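Local coordinates for protein AGR_C_4470p (Agrobacterium tumefaciens str. C58, PDB 2HQV) that is of unknown function but belongs to the ChuX/HutX haem-utilisation family, so it may take part in handling haem, at residues A[130-135]-A[147-152]. Residues are numbered along the deposited sequence; the frame is centred on the assembly and turned at random.
Sequences AAITFV and VWFMNA
Thr133 and Trp148 form a hydrogen-bonded pair of the antiparallel hairpin made by strands 129-139 and 142-151. Thr133 N gives a bond of 2.7 Å to Trp148 O. Trp148 N returns one to Thr133 O. Further along, Met150 N bonds to Ala131 O, and Ala130 N reaches Met150 O at 2.8 Å. Ala130 and Ala131 thus both face Met150, a classic beta bulge.

Ile132, Phe134, Val147 and Phe149 line one face of the sheet, with Ile132 and Val147 touching in the middle. A chi1 of -61° sets Ile132 CG1 beside the backbone N and CG2 anti to it. This brings CG2 over the centre of the Phe149 ring, 4.1 Å from the centroid. The same CG2 meets Val147 CG1 at 3.5 Å. Ile132 CD1 touches Phe149 CE2 at 3.7 Å. Val147 CG1 lies over one face of the Phe134 ring, offset toward the rim. Val147 CG2 touches Phe134 CD2 at 3.9 Å, as the two side chains run side by side. Helices 72-79 and 172-185 cover this face, and Phe158 stacks on Phe149.

Ala131, Thr133, Trp148 and Met150 are on the other face. Val135 points toward the partner strand and reaches the indole. Its CG2 lies over the five-membered ring of Trp148, 3.6 Å from the centroid, in a CH-pi contact. The selenium of Met150, a selenomethionine, is at the indole edge, in plane. Met150 CG comes within 3.7 Å of Thr133 OG1.

Backbone amides and carbonyls pair across the hairpin, and one aliphatic group lies over an aromatic face on each side of the sheet. The buried polar ends of Thr133 and Trp148 are satisfied by hydrogen bonds to Ser66 and Ser146, respectively.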
ATOM      1  N   ALA A 130      -9.099 -14.104  -0.705  1.00 33.42           N
ATOM      2  CA  ALA A 130     -10.381 -14.768  -0.517  1.00 35.32           C
ATOM      3  C   ALA A 130     -11.130 -14.870  -1.837  1.00 35.39           C
ATOM      4  O   ALA A 130     -11.982 -15.741  -2.016  1.00 35.57           O
ATOM      5  CB  ALA A 130     -11.219 -13.995   0.503  1.00 34.53           C
ATOM      6  N   ALA A 131     -10.797 -13.980  -2.766  1.00 33.98           N
ATOM      7  CA  ALA A 131     -11.445 -13.960  -4.067  1.00 32.34           C
ATOM      8  C   ALA A 131     -10.676 -13.054  -5.016  1.00 32.45           C
ATOM      9  O   ALA A 131      -9.855 -12.245  -4.590  1.00 31.89           O
ATOM     10  CB  ALA A 131     -12.884 -13.457  -3.920  1.00 32.42           C
ATOM     11  N   ILE A 132     -10.935 -13.208  -6.305  1.00 30.26           N
ATOM     12  CA  ILE A 132     -10.300 -12.386  -7.328  1.00 30.88           C
ATOM     13  C   ILE A 132     -11.471 -11.919  -8.181  1.00 31.61           C
ATOM     14  O   ILE A 132     -12.118 -12.726  -8.849  1.00 32.35           O
ATOM     15  CB  ILE A 132      -9.305 -13.212  -8.167  1.00 30.96           C
ATOM     16  CG1 ILE A 132      -8.205 -13.764  -7.251  1.00 28.40           C
ATOM     17  CG2 ILE A 132      -8.690 -12.334  -9.269  1.00 30.50           C
ATOM     18  CD1 ILE A 132      -7.348 -14.812  -7.881  1.00 27.64           C
ATOM     19  N   THR A 133     -11.751 -10.621  -8.136  1.00 29.69           N
ATOM     20  CA  THR A 133     -12.887 -10.058  -8.861  1.00 28.81           C
ATOM     21  C   THR A 133     -12.517  -9.170 -10.037  1.00 29.87           C
ATOM     22  O   THR A 133     -11.772  -8.197  -9.887  1.00 24.03           O
ATOM     23  CB  THR A 133     -13.768  -9.227  -7.913  1.00 29.75           C
ATOM     24  OG1 THR A 133     -14.039  -9.992  -6.732  1.00 25.92           O
ATOM     25  CG2 THR A 133     -15.079  -8.836  -8.609  1.00 29.03           C
ATOM     26  N   PHE A 134     -13.069  -9.511 -11.200  1.00 28.52           N
ATOM     27  CA  PHE A 134     -12.841  -8.761 -12.426  1.00 29.57           C
ATOM     28  C   PHE A 134     -13.905  -7.670 -12.473  1.00 31.50           C
ATOM     29  O   PHE A 134     -15.099  -7.962 -12.594  1.00 30.75           O
ATOM     30  CB  PHE A 134     -12.964  -9.689 -13.644  1.00 29.27           C
ATOM     31  CG  PHE A 134     -11.948 -10.790 -13.668  1.00 28.15           C
ATOM     32  CD1 PHE A 134     -12.063 -11.885 -12.814  1.00 29.99           C
ATOM     33  CD2 PHE A 134     -10.855 -10.719 -14.527  1.00 29.42           C
ATOM     34  CE1 PHE A 134     -11.104 -12.894 -12.813  1.00 30.02           C
ATOM     35  CE2 PHE A 134      -9.887 -11.717 -14.539  1.00 31.44           C
ATOM     36  CZ  PHE A 134     -10.006 -12.811 -13.681  1.00 31.04           C
ATOM     37  N   VAL A 135     -13.466  -6.418 -12.362  1.00 30.95           N
ATOM     38  CA  VAL A 135     -14.373  -5.275 -12.353  1.00 29.44           C
ATOM     39  C   VAL A 135     -14.348  -4.532 -13.688  1.00 30.60           C
ATOM     40  O   VAL A 135     -13.314  -4.031 -14.121  1.00 29.73           O
ATOM     41  CB  VAL A 135     -14.002  -4.321 -11.197  1.00 30.04           C
ATOM     42  CG1 VAL A 135     -14.991  -3.169 -11.110  1.00 29.14           C
ATOM     43  CG2 VAL A 135     -13.971  -5.106  -9.882  1.00 28.87           C
ATOM     44  N   VAL A 147      -8.512  -6.042 -12.269  1.00 28.91           N
ATOM     45  CA  VAL A 147      -8.610  -7.312 -11.569  1.00 27.74           C
ATOM     46  C   VAL A 147      -8.273  -7.055 -10.100  1.00 29.43           C
ATOM     47  O   VAL A 147      -7.151  -6.664  -9.760  1.00 27.46           O
ATOM     48  CB  VAL A 147      -7.636  -8.350 -12.159  1.00 30.34           C
ATOM     49  CG1 VAL A 147      -7.851  -9.708 -11.488  1.00 27.53           C
ATOM     50  CG2 VAL A 147      -7.847  -8.459 -13.669  1.00 26.95           C
ATOM     51  N   TRP A 148      -9.264  -7.271  -9.241  1.00 26.44           N
ATOM     52  CA  TRP A 148      -9.127  -7.050  -7.810  1.00 28.36           C
ATOM     53  C   TRP A 148      -8.848  -8.328  -7.022  1.00 28.28           C
ATOM     54  O   TRP A 148      -9.661  -9.249  -7.021  1.00 28.53           O
ATOM     55  CB  TRP A 148     -10.417  -6.433  -7.256  1.00 29.01           C
ATOM     56  CG  TRP A 148     -10.748  -5.053  -7.759  1.00 31.24           C
ATOM     57  CD1 TRP A 148     -10.524  -4.551  -9.013  1.00 30.79           C
ATOM     58  CD2 TRP A 148     -11.412  -4.018  -7.026  1.00 30.60           C
ATOM     59  NE1 TRP A 148     -11.005  -3.268  -9.100  1.00 28.90           N
ATOM     60  CE2 TRP A 148     -11.552  -2.914  -7.895  1.00 31.52           C
ATOM     61  CE3 TRP A 148     -11.895  -3.911  -5.712  1.00 33.53           C
ATOM     62  CZ2 TRP A 148     -12.170  -1.722  -7.500  1.00 33.01           C
ATOM     63  CZ3 TRP A 148     -12.508  -2.720  -5.317  1.00 32.29           C
ATOM     64  CH2 TRP A 148     -12.634  -1.643  -6.208  1.00 34.41           C
ATOM     65  N   PHE A 149      -7.707  -8.388  -6.352  1.00 26.32           N
ATOM     66  CA  PHE A 149      -7.405  -9.542  -5.521  1.00 29.14           C
ATOM     67  C   PHE A 149      -7.937  -9.146  -4.142  1.00 31.05           C
ATOM     68  O   PHE A 149      -7.400  -8.250  -3.494  1.00 31.14           O
ATOM     69  CB  PHE A 149      -5.899  -9.815  -5.504  1.00 26.84           C
ATOM     70  CG  PHE A 149      -5.400 -10.458  -6.769  1.00 28.22           C
ATOM     71  CD1 PHE A 149      -5.482  -9.779  -7.981  1.00 28.03           C
ATOM     72  CD2 PHE A 149      -4.914 -11.763  -6.761  1.00 27.46           C
ATOM     73  CE1 PHE A 149      -5.091 -10.387  -9.175  1.00 29.09           C
ATOM     74  CE2 PHE A 149      -4.520 -12.386  -7.949  1.00 28.84           C
ATOM     75  CZ  PHE A 149      -4.609 -11.695  -9.160  1.00 29.46           C
HETATM   76  N   MSE A 150      -9.023  -9.794  -3.726  1.00 32.30           N
HETATM   77  CA  MSE A 150      -9.680  -9.492  -2.450  1.00 31.92           C
HETATM   78  C   MSE A 150      -9.156 -10.291  -1.262  1.00 32.32           C
HETATM   79  O   MSE A 150      -8.734 -11.437  -1.411  1.00 30.02           O
HETATM   80  CB  MSE A 150     -11.185  -9.765  -2.551  1.00 32.94           C
HETATM   81  CG  MSE A 150     -11.860  -9.283  -3.825  1.00 35.29           C
HETATM   82 SE   MSE A 150     -11.766  -7.376  -4.031  1.00 40.36          SE
HETATM   83  CE  MSE A 150     -12.678  -6.811  -2.399  1.00 37.36           C
ATOM     84  N   ASN A 151      -9.200  -9.683  -0.079  1.00 33.81           N
ATOM     85  CA  ASN A 151      -8.777 -10.369   1.137  1.00 36.78           C
ATOM     86  C   ASN A 151     -10.036 -10.884   1.847  1.00 39.02           C
ATOM     87  O   ASN A 151     -11.153 -10.674   1.371  1.00 37.54           O
ATOM     88  CB  ASN A 151      -7.988  -9.435   2.066  1.00 35.38           C
ATOM     89  CG  ASN A 151      -8.755  -8.174   2.430  1.00 38.65           C
ATOM     90  OD1 ASN A 151      -9.958  -8.213   2.681  1.00 37.07           O
ATOM     91  ND2 ASN A 151      -8.051  -7.049   2.478  1.00 36.21           N
ATOM     92  N   ALA A 152      -9.857 -11.552   2.981  1.00 39.82           N
ATOM     93  CA  ALA A 152     -10.985 -12.100   3.725  1.00 42.86           C
ATOM     94  C   ALA A 152     -11.903 -11.021   4.293  1.00 42.91           C
ATOM     95  O   ALA A 152     -13.068 -11.284   4.586  1.00 44.46           O
ATOM     96  CB  ALA A 152     -10.481 -13.010   4.852  1.00 42.90           C
TER